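Local coordinates for agenet domain-containing protein (PDB 6IE4) that probably reads methylated histone H3 tails, which it binds through a tandem pair of Agenet domains, at residues W108-F122 with F125-E139. Numbering follows the deposited sequence.
Sequences WWEGDVTEVLDDGKF and FFRSSKEQIRFRKDE
F122 lays the rim of its ring along the side chain of K137, CE1 coming within 3.6 Å of CB, in an antiparallel meander of three strands, 107-117, 121-126 and 131-136, in what is probably the second Agenet domain of the tandem, of the SH3 clan. In general terms, two successive hairpins share their middle strand. On one side of it, F122 and F135 form a hydrogen-bonded pair, with F122 N to F135 O at 2.8 Å; on the other, D112 and F125 do the same. With CG beside the backbone N (chi1 -49°), the F122 ring reaches K137, at the start of the 3-10 segment 137-139, while I94 touches it from a loop. An alanine in place of F122 would probably leave the K137 methylenes and I94 without this shared apolar partner. F126 turns its ring edge to W109 O and touches W109 CB through CE2; both aromatic side chains also pack on the modified side chain of the bound peptide. Farther out, L117 CD1 sits over one face of the R134 guanidinium, and D112 OD1 makes a salt bridge to R127 NE, carboxylate and guanidinium nearly coplanar. Q132 NE2, also bonded to S123 OG, donates to T114 OG1, which lies 18° out of the Q132 amide plane.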
ATOM      1  N   TRP A 108       2.878  -1.035   0.620  1.00 24.91           N
ATOM      2  CA  TRP A 108       2.456  -0.567   1.934  1.00 25.13           C
ATOM      3  C   TRP A 108       1.642  -1.624   2.663  1.00 22.96           C
ATOM      4  O   TRP A 108       0.654  -2.119   2.128  1.00 27.93           O
ATOM      5  CB  TRP A 108       1.663   0.726   1.789  1.00 25.72           C
ATOM      6  CG  TRP A 108       2.514   1.823   1.276  1.00 26.48           C
ATOM      7  CD1 TRP A 108       2.534   2.322   0.017  1.00 29.71           C
ATOM      8  CD2 TRP A 108       3.519   2.532   2.007  1.00 30.07           C
ATOM      9  NE1 TRP A 108       3.474   3.328  -0.089  1.00 30.52           N
ATOM     10  CE2 TRP A 108       4.093   3.476   1.124  1.00 31.04           C
ATOM     11  CE3 TRP A 108       3.988   2.463   3.321  1.00 27.15           C
ATOM     12  CZ2 TRP A 108       5.098   4.358   1.518  1.00 25.60           C
ATOM     13  CZ3 TRP A 108       4.979   3.339   3.708  1.00 31.79           C
ATOM     14  CH2 TRP A 108       5.527   4.277   2.806  1.00 29.44           C
ATOM     15  N   TRP A 109       2.074  -2.013   3.852  1.00 21.72           N
ATOM     16  CA  TRP A 109       1.334  -2.964   4.672  1.00 24.01           C
ATOM     17  C   TRP A 109       0.942  -2.330   5.997  1.00 27.22           C
ATOM     18  O   TRP A 109       1.740  -1.624   6.621  1.00 28.08           O
ATOM     19  CB  TRP A 109       2.163  -4.248   4.900  1.00 24.79           C
ATOM     20  CG  TRP A 109       2.433  -4.945   3.603  1.00 24.29           C
ATOM     21  CD1 TRP A 109       3.334  -4.575   2.642  1.00 24.85           C
ATOM     22  CD2 TRP A 109       1.775  -6.109   3.107  1.00 22.34           C
ATOM     23  NE1 TRP A 109       3.269  -5.439   1.575  1.00 24.95           N
ATOM     24  CE2 TRP A 109       2.329  -6.396   1.842  1.00 22.00           C
ATOM     25  CE3 TRP A 109       0.781  -6.943   3.612  1.00 23.67           C
ATOM     26  CZ2 TRP A 109       1.922  -7.474   1.081  1.00 23.74           C
ATOM     27  CZ3 TRP A 109       0.365  -8.005   2.856  1.00 28.23           C
ATOM     28  CH2 TRP A 109       0.939  -8.269   1.598  1.00 31.47           C
ATOM     29  N   GLU A 110      -0.250  -2.652   6.467  1.00 28.19           N
ATOM     30  CA  GLU A 110      -0.815  -1.986   7.622  1.00 26.34           C
ATOM     31  C   GLU A 110      -0.559  -2.836   8.857  1.00 27.48           C
ATOM     32  O   GLU A 110      -0.687  -4.064   8.818  1.00 25.41           O
ATOM     33  CB  GLU A 110      -2.312  -1.764   7.431  1.00 27.35           C
ATOM     34  CG  GLU A 110      -3.020  -1.356   8.701  1.00 37.18           C
ATOM     35  CD  GLU A 110      -4.535  -1.383   8.606  1.00 38.98           C
ATOM     36  OE1 GLU A 110      -5.083  -1.773   7.556  1.00 36.55           O
ATOM     37  OE2 GLU A 110      -5.177  -1.008   9.608  1.00 43.70           O
ATOM     38  N   GLY A 111      -0.216  -2.165   9.954  1.00 27.86           N
ATOM     39  CA  GLY A 111       0.151  -2.832  11.188  1.00 32.28           C
ATOM     40  C   GLY A 111       0.100  -1.856  12.340  1.00 35.39           C
ATOM     41  O   GLY A 111      -0.010  -0.638  12.138  1.00 34.17           O
ATOM     42  N   ASP A 112       0.101  -2.414  13.555  1.00 30.95           N
ATOM     43  CA  ASP A 112       0.174  -1.621  14.776  1.00 37.10           C
ATOM     44  C   ASP A 112       1.630  -1.440  15.186  1.00 33.06           C
ATOM     45  O   ASP A 112       2.462  -2.298  14.920  1.00 35.04           O
ATOM     46  CB  ASP A 112      -0.601  -2.275  15.928  1.00 42.07           C
ATOM     47  CG  ASP A 112      -2.045  -2.661  15.553  1.00 53.51           C
ATOM     48  OD1 ASP A 112      -2.246  -3.726  14.919  1.00 52.78           O
ATOM     49  OD2 ASP A 112      -2.990  -1.927  15.940  1.00 54.52           O
ATOM     50  N   VAL A 113       1.931  -0.325  15.858  1.00 31.77           N
ATOM     51  CA  VAL A 113       3.241  -0.127  16.474  1.00 27.98           C
ATOM     52  C   VAL A 113       3.195  -0.692  17.883  1.00 31.50           C
ATOM     53  O   VAL A 113       2.417  -0.227  18.723  1.00 31.03           O
ATOM     54  CB  VAL A 113       3.617   1.362  16.525  1.00 30.50           C
ATOM     55  CG1 VAL A 113       4.968   1.549  17.193  1.00 26.91           C
ATOM     56  CG2 VAL A 113       3.626   1.975  15.145  1.00 31.32           C
ATOM     57  N   THR A 114       4.070  -1.647  18.179  1.00 31.44           N
ATOM     58  CA  THR A 114       4.022  -2.243  19.501  1.00 31.32           C
ATOM     59  C   THR A 114       5.155  -1.773  20.384  1.00 35.04           C
ATOM     60  O   THR A 114       5.018  -1.816  21.611  1.00 36.92           O
ATOM     61  CB  THR A 114       4.060  -3.771  19.433  1.00 33.13           C
ATOM     62  OG1 THR A 114       5.182  -4.189  18.656  1.00 35.62           O
ATOM     63  CG2 THR A 114       2.785  -4.311  18.814  1.00 33.10           C
ATOM     64  N   GLU A 115       6.244  -1.292  19.792  1.00 34.79           N
ATOM     65  CA  GLU A 115       7.402  -0.857  20.550  1.00 38.45           C
ATOM     66  C   GLU A 115       8.058   0.321  19.841  1.00 37.96           C
ATOM     67  O   GLU A 115       8.177   0.323  18.610  1.00 37.24           O
ATOM     68  CB  GLU A 115       8.376  -2.027  20.716  1.00 38.74           C
ATOM     69  CG  GLU A 115       9.602  -1.746  21.546  1.00 46.51           C
ATOM     70  CD  GLU A 115      10.151  -3.005  22.206  1.00 52.36           C
ATOM     71  OE1 GLU A 115      10.081  -4.092  21.584  1.00 51.15           O
ATOM     72  OE2 GLU A 115      10.654  -2.899  23.346  1.00 51.50           O
ATOM     73  N   VAL A 116       8.478   1.318  20.624  1.00 40.74           N
ATOM     74  CA  VAL A 116       9.260   2.456  20.142  1.00 36.20           C
ATOM     75  C   VAL A 116      10.668   2.280  20.692  1.00 42.13           C
ATOM     76  O   VAL A 116      10.843   2.141  21.907  1.00 50.12           O
ATOM     77  CB  VAL A 116       8.650   3.796  20.599  1.00 35.75           C
ATOM     78  CG1 VAL A 116       9.686   4.899  20.577  1.00 37.64           C
ATOM     79  CG2 VAL A 116       7.438   4.177  19.739  1.00 30.50           C
ATOM     80  N   LEU A 117      11.664   2.253  19.808  1.00 43.36           N
ATOM     81  CA  LEU A 117      13.025   1.881  20.179  1.00 44.13           C
ATOM     82  C   LEU A 117      13.937   3.106  20.203  1.00 51.79           C
ATOM     83  O   LEU A 117      13.726   4.067  19.456  1.00 53.64           O
ATOM     84  CB  LEU A 117      13.585   0.826  19.209  1.00 44.90           C
ATOM     85  CG  LEU A 117      12.767  -0.439  18.894  1.00 41.75           C
ATOM     86  CD1 LEU A 117      13.169  -1.024  17.534  1.00 41.12           C
ATOM     87  CD2 LEU A 117      12.888  -1.502  19.959  1.00 43.48           C
ATOM     88  N   ASP A 118      14.999   3.038  21.026  1.00 58.12           N
ATOM     89  CA  ASP A 118      15.810   4.216  21.353  1.00 62.18           C
ATOM     90  C   ASP A 118      16.486   4.851  20.152  1.00 56.64           C
ATOM     91  O   ASP A 118      17.005   5.969  20.279  1.00 61.85           O
ATOM     92  CB  ASP A 118      16.927   3.882  22.348  1.00 64.31           C
ATOM     93  CG  ASP A 118      16.415   3.347  23.662  1.00 70.03           C
ATOM     94  OD1 ASP A 118      15.271   2.842  23.721  1.00 64.58           O
ATOM     95  OD2 ASP A 118      17.172   3.448  24.648  1.00 80.98           O
ATOM     96  N   ASP A 119      16.462   4.203  18.997  1.00 52.00           N
ATOM     97  CA  ASP A 119      17.257   4.666  17.872  1.00 58.70           C
ATOM     98  C   ASP A 119      16.405   4.998  16.656  1.00 57.87           C
ATOM     99  O   ASP A 119      16.749   4.626  15.526  1.00 55.68           O
ATOM    100  CB  ASP A 119      18.303   3.607  17.532  1.00 56.23           C
ATOM    101  CG  ASP A 119      17.728   2.210  17.541  1.00 56.18           C
ATOM    102  OD1 ASP A 119      17.004   1.872  18.510  1.00 50.26           O
ATOM    103  OD2 ASP A 119      18.008   1.454  16.580  1.00 60.00           O
ATOM    104  N   GLY A 120      15.295   5.708  16.869  1.00 58.63           N
ATOM    105  CA  GLY A 120      14.500   6.106  15.727  1.00 52.89           C
ATOM    106  C   GLY A 120      13.763   4.972  15.055  1.00 49.29           C
ATOM    107  O   GLY A 120      13.235   5.175  13.954  1.00 45.32           O
ATOM    108  N   LYS A 121      13.828   3.759  15.611  1.00 47.63           N
ATOM    109  CA  LYS A 121      13.251   2.565  15.011  1.00 40.71           C
ATOM    110  C   LYS A 121      11.990   2.146  15.755  1.00 35.55           C
ATOM    111  O   LYS A 121      11.768   2.501  16.916  1.00 36.17           O
ATOM    112  CB  LYS A 121      14.271   1.414  14.993  1.00 38.21           C
ATOM    113  CG  LYS A 121      15.513   1.719  14.142  1.00 46.00           C
ATOM    114  CD  LYS A 121      16.379   0.481  13.904  1.00 49.52           C
ATOM    115  CE  LYS A 121      17.485   0.741  12.869  1.00 49.14           C
ATOM    116  NZ  LYS A 121      18.437   1.839  13.230  1.00 45.97           N
ATOM    117  N   PHE A 122      11.151   1.393  15.052  1.00 30.61           N
ATOM    118  CA  PHE A 122       9.882   0.942  15.585  1.00 27.93           C
ATOM    119  C   PHE A 122       9.742  -0.534  15.286  1.00 27.34           C
ATOM    120  O   PHE A 122      10.360  -1.061  14.354  1.00 26.06           O
ATOM    121  CB  PHE A 122       8.707   1.726  14.966  1.00 30.85           C
ATOM    122  CG  PHE A 122       8.906   3.214  14.993  1.00 28.99           C
ATOM    123  CD1 PHE A 122       9.622   3.844  13.995  1.00 29.80           C
ATOM    124  CD2 PHE A 122       8.424   3.971  16.044  1.00 29.07           C
ATOM    125  CE1 PHE A 122       9.832   5.200  14.036  1.00 30.52           C
ATOM    126  CE2 PHE A 122       8.626   5.321  16.081  1.00 29.38           C
ATOM    127  CZ  PHE A 122       9.338   5.937  15.077  1.00 27.94           C
ATOM    128  N   PHE A 125       3.451  -4.770  14.572  1.00 25.60           N
ATOM    129  CA  PHE A 125       2.716  -6.035  14.576  1.00 28.37           C
ATOM    130  C   PHE A 125       1.693  -6.088  13.447  1.00 26.51           C
ATOM    131  O   PHE A 125       0.824  -5.222  13.357  1.00 30.98           O
ATOM    132  CB  PHE A 125       2.017  -6.281  15.912  1.00 27.97           C
ATOM    133  CG  PHE A 125       1.163  -7.512  15.901  1.00 31.97           C
ATOM    134  CD1 PHE A 125       1.758  -8.764  15.791  1.00 30.68           C
ATOM    135  CD2 PHE A 125      -0.219  -7.432  16.018  1.00 31.71           C
ATOM    136  CE1 PHE A 125       1.005  -9.907  15.767  1.00 29.03           C
ATOM    137  CE2 PHE A 125      -0.986  -8.579  16.007  1.00 30.77           C
ATOM    138  CZ  PHE A 125      -0.362  -9.820  15.879  1.00 36.82           C
ATOM    139  N   PHE A 126       1.798  -7.108  12.595  1.00 27.84           N
ATOM    140  CA  PHE A 126       0.850  -7.365  11.515  1.00 25.75           C
ATOM    141  C   PHE A 126      -0.096  -8.513  11.873  1.00 31.14           C
ATOM    142  O   PHE A 126       0.348  -9.644  12.082  1.00 28.25           O
ATOM    143  CB  PHE A 126       1.600  -7.664  10.211  1.00 25.10           C
ATOM    144  CG  PHE A 126       2.562  -6.578   9.811  1.00 24.71           C
ATOM    145  CD1 PHE A 126       3.848  -6.541  10.335  1.00 24.94           C
ATOM    146  CD2 PHE A 126       2.170  -5.567   8.964  1.00 23.59           C
ATOM    147  CE1 PHE A 126       4.721  -5.534   9.991  1.00 25.52           C
ATOM    148  CE2 PHE A 126       3.037  -4.546   8.620  1.00 23.56           C
ATOM    149  CZ  PHE A 126       4.309  -4.525   9.126  1.00 24.45           C
ATOM    150  N   ARG A 127      -1.412  -8.238  11.842  1.00 39.88           N
ATOM    151  CA  ARG A 127      -2.389  -9.174  12.396  1.00 34.49           C
ATOM    152  C   ARG A 127      -2.731 -10.278  11.419  1.00 38.75           C
ATOM    153  O   ARG A 127      -2.894 -11.430  11.827  1.00 43.25           O
ATOM    154  CB  ARG A 127      -3.685  -8.462  12.748  1.00 36.86           C
ATOM    155  CG  ARG A 127      -3.584  -7.432  13.817  1.00 44.93           C
ATOM    156  CD  ARG A 127      -4.957  -7.201  14.360  1.00 46.19           C
ATOM    157  NE  ARG A 127      -5.127  -5.857  14.885  1.00 57.97           N
ATOM    158  CZ  ARG A 127      -6.316  -5.276  15.029  1.00 55.29           C
ATOM    159  NH1 ARG A 127      -7.426  -5.945  14.697  1.00 41.53           N
ATOM    160  NH2 ARG A 127      -6.394  -4.042  15.521  1.00 49.84           N
ATOM    161  N   SER A 128      -2.910  -9.942  10.138  1.00 36.14           N
ATOM    162  CA  SER A 128      -3.168 -10.976   9.146  1.00 35.27           C
ATOM    163  C   SER A 128      -2.038 -12.008   9.104  1.00 36.91           C
ATOM    164  O   SER A 128      -2.290 -13.213   8.979  1.00 38.64           O
ATOM    165  CB  SER A 128      -3.372 -10.343   7.774  1.00 35.63           C
ATOM    166  OG  SER A 128      -2.471  -9.261   7.579  1.00 41.43           O
ATOM    167  N   SER A 129      -0.791 -11.578   9.228  1.00 30.22           N
ATOM    168  CA  SER A 129       0.293 -12.521   9.006  1.00 31.78           C
ATOM    169  C   SER A 129       1.020 -12.910  10.286  1.00 32.80           C
ATOM    170  O   SER A 129       2.041 -13.594  10.212  1.00 31.56           O
ATOM    171  CB  SER A 129       1.281 -11.950   7.995  1.00 31.06           C
ATOM    172  OG  SER A 129       1.894 -10.785   8.487  1.00 30.43           O
ATOM    173  N   LYS A 130       0.501 -12.515  11.456  1.00 34.53           N
ATOM    174  CA  LYS A 130       1.122 -12.814  12.750  1.00 30.16           C
ATOM    175  C   LYS A 130       2.590 -12.379  12.768  1.00 31.74           C
ATOM    176  O   LYS A 130       3.421 -12.952  13.467  1.00 35.91           O
ATOM    177  CB  LYS A 130       0.981 -14.304  13.105  1.00 35.65           C
ATOM    178  CG  LYS A 130      -0.385 -14.774  13.690  1.00 40.44           C
ATOM    179  CD  LYS A 130      -1.554 -14.768  12.651  1.00 44.26           C
ATOM    180  CE  LYS A 130      -2.866 -15.399  13.229  1.00 49.43           C
ATOM    181  NZ  LYS A 130      -4.168 -14.906  12.612  1.00 40.88           N
ATOM    182  N   GLU A 131       2.931 -11.358  11.997  1.00 32.28           N
ATOM    183  CA  GLU A 131       4.315 -10.936  11.842  1.00 27.50           C
ATOM    184  C   GLU A 131       4.667  -9.754  12.748  1.00 31.22           C
ATOM    185  O   GLU A 131       3.833  -8.896  13.074  1.00 25.84           O
ATOM    186  CB  GLU A 131       4.574 -10.553  10.388  1.00 27.68           C
ATOM    187  CG  GLU A 131       5.179 -11.635   9.548  1.00 27.80           C
ATOM    188  CD  GLU A 131       5.161 -11.305   8.064  1.00 27.72           C
ATOM    189  OE1 GLU A 131       4.237 -10.610   7.596  1.00 26.36           O
ATOM    190  OE2 GLU A 131       6.137 -11.656   7.379  1.00 29.45           O
ATOM    191  N   GLN A 132       5.956  -9.666  13.072  1.00 29.43           N
ATOM    192  CA  GLN A 132       6.452  -8.660  14.005  1.00 26.18           C
ATOM    193  C   GLN A 132       7.808  -8.264  13.464  1.00 28.30           C
ATOM    194  O   GLN A 132       8.755  -9.048  13.576  1.00 30.55           O
ATOM    195  CB  GLN A 132       6.564  -9.223  15.419  1.00 27.48           C
ATOM    196  CG  GLN A 132       7.137  -8.275  16.483  1.00 28.84           C
ATOM    197  CD  GLN A 132       6.103  -7.314  17.031  1.00 32.12           C
ATOM    198  OE1 GLN A 132       5.015  -7.729  17.442  1.00 31.64           O
ATOM    199  NE2 GLN A 132       6.424  -6.020  17.023  1.00 29.91           N
ATOM    200  N   ILE A 133       7.893  -7.060  12.893  1.00 27.42           N
ATOM    201  CA  ILE A 133       9.033  -6.610  12.101  1.00 22.94           C
ATOM    202  C   ILE A 133       9.422  -5.199  12.526  1.00 25.54           C
ATOM    203  O   ILE A 133       8.553  -4.368  12.813  1.00 29.68           O
ATOM    204  CB  ILE A 133       8.703  -6.662  10.596  1.00 25.84           C
ATOM    205  CG1 ILE A 133       8.073  -8.023  10.252  1.00 24.34           C
ATOM    206  CG2 ILE A 133       9.950  -6.326   9.739  1.00 21.81           C
ATOM    207  CD1 ILE A 133       7.663  -8.176   8.815  1.00 24.36           C
ATOM    208  N   ARG A 134      10.734  -4.967  12.653  1.00 28.45           N
ATOM    209  CA  ARG A 134      11.320  -3.645  12.898  1.00 27.37           C
ATOM    210  C   ARG A 134      11.433  -2.801  11.633  1.00 26.86           C
ATOM    211  O   ARG A 134      11.673  -3.329  10.542  1.00 25.76           O
ATOM    212  CB  ARG A 134      12.695  -3.791  13.538  1.00 25.92           C
ATOM    213  CG  ARG A 134      12.613  -4.009  15.030  1.00 31.04           C
ATOM    214  CD  ARG A 134      13.961  -4.346  15.631  1.00 32.65           C
ATOM    215  NE  ARG A 134      13.874  -4.782  17.022  1.00 34.90           N
ATOM    216  CZ  ARG A 134      14.911  -4.771  17.852  1.00 36.91           C
ATOM    217  NH1 ARG A 134      14.772  -5.196  19.105  1.00 30.66           N
ATOM    218  NH2 ARG A 134      16.100  -4.367  17.403  1.00 35.01           N
ATOM    219  N   PHE A 135      11.211  -1.488  11.777  1.00 25.58           N
ATOM    220  CA  PHE A 135      11.374  -0.548  10.674  1.00 25.39           C
ATOM    221  C   PHE A 135      11.953   0.770  11.164  1.00 29.30           C
ATOM    222  O   PHE A 135      11.766   1.168  12.316  1.00 30.53           O
ATOM    223  CB  PHE A 135      10.042  -0.249   9.958  1.00 25.05           C
ATOM    224  CG  PHE A 135       9.404  -1.448   9.335  1.00 22.68           C
ATOM    225  CD1 PHE A 135       9.754  -1.850   8.052  1.00 22.88           C
ATOM    226  CD2 PHE A 135       8.473  -2.190  10.035  1.00 20.34           C
ATOM    227  CE1 PHE A 135       9.180  -2.958   7.479  1.00 21.72           C
ATOM    228  CE2 PHE A 135       7.892  -3.305   9.468  1.00 21.90           C
ATOM    229  CZ  PHE A 135       8.235  -3.683   8.183  1.00 23.57           C
ATOM    230  N   ARG A 136      12.598   1.473  10.238  1.00 30.61           N
ATOM    231  CA  ARG A 136      13.026   2.842  10.455  1.00 31.21           C
ATOM    232  C   ARG A 136      11.863   3.779  10.162  1.00 33.54           C
ATOM    233  O   ARG A 136      10.916   3.421   9.446  1.00 32.24           O
ATOM    234  CB  ARG A 136      14.211   3.185   9.561  1.00 31.10           C
ATOM    235  CG  ARG A 136      15.428   2.345   9.815  1.00 33.51           C
ATOM    236  CD  ARG A 136      16.530   2.779   8.898  1.00 38.75           C
ATOM    237  NE  ARG A 136      16.089   2.700   7.510  1.00 40.67           N
ATOM    238  CZ  ARG A 136      16.045   1.569   6.814  1.00 39.38           C
ATOM    239  NH1 ARG A 136      16.385   0.418   7.392  1.00 41.12           N
ATOM    240  NH2 ARG A 136      15.628   1.582   5.558  1.00 35.10           N
ATOM    241  N   LYS A 137      11.926   4.987  10.743  1.00 34.12           N
ATOM    242  CA  LYS A 137      10.803   5.913  10.625  1.00 32.12           C
ATOM    243  C   LYS A 137      10.472   6.186   9.170  1.00 30.74           C
ATOM    244  O   LYS A 137       9.299   6.284   8.803  1.00 29.58           O
ATOM    245  CB  LYS A 137      11.081   7.231  11.355  1.00 33.17           C
ATOM    246  CG  LYS A 137       9.854   8.159  11.331  1.00 34.34           C
ATOM    247  CD  LYS A 137      10.049   9.501  12.009  1.00 41.57           C
ATOM    248  CE  LYS A 137       8.674  10.099  12.384  1.00 47.37           C
ATOM    249  NZ  LYS A 137       8.653  11.605  12.458  1.00 51.57           N
ATOM    250  N   ASP A 138      11.483   6.268   8.328  1.00 31.84           N
ATOM    251  CA  ASP A 138      11.252   6.612   6.941  1.00 30.59           C
ATOM    252  C   ASP A 138      10.705   5.430   6.144  1.00 35.15           C
ATOM    253  O   ASP A 138      10.502   5.560   4.939  1.00 37.86           O
ATOM    254  CB  ASP A 138      12.554   7.097   6.318  1.00 27.31           C
ATOM    255  CG  ASP A 138      13.508   5.980   6.091  1.00 38.73           C
ATOM    256  OD1 ASP A 138      13.770   5.212   7.045  1.00 46.54           O
ATOM    257  OD2 ASP A 138      14.044   5.896   4.964  1.00 50.78           O
ATOM    258  N   GLU A 139      10.421   4.299   6.792  1.00 34.43           N
ATOM    259  CA  GLU A 139       9.785   3.171   6.133  1.00 31.11           C
ATOM    260  C   GLU A 139       8.322   3.077   6.507  1.00 29.82           C
ATOM    261  O   GLU A 139       7.612   2.209   5.993  1.00 27.31           O
ATOM    262  CB  GLU A 139      10.475   1.852   6.505  1.00 29.31           C
ATOM    263  CG  GLU A 139      11.992   1.865   6.465  1.00 33.04           C
ATOM    264  CD  GLU A 139      12.596   0.472   6.669  1.00 34.02           C
ATOM    265  OE1 GLU A 139      12.521  -0.337   5.715  1.00 35.71           O
ATOM    266  OE2 GLU A 139      13.147   0.187   7.767  1.00 30.77           O
TER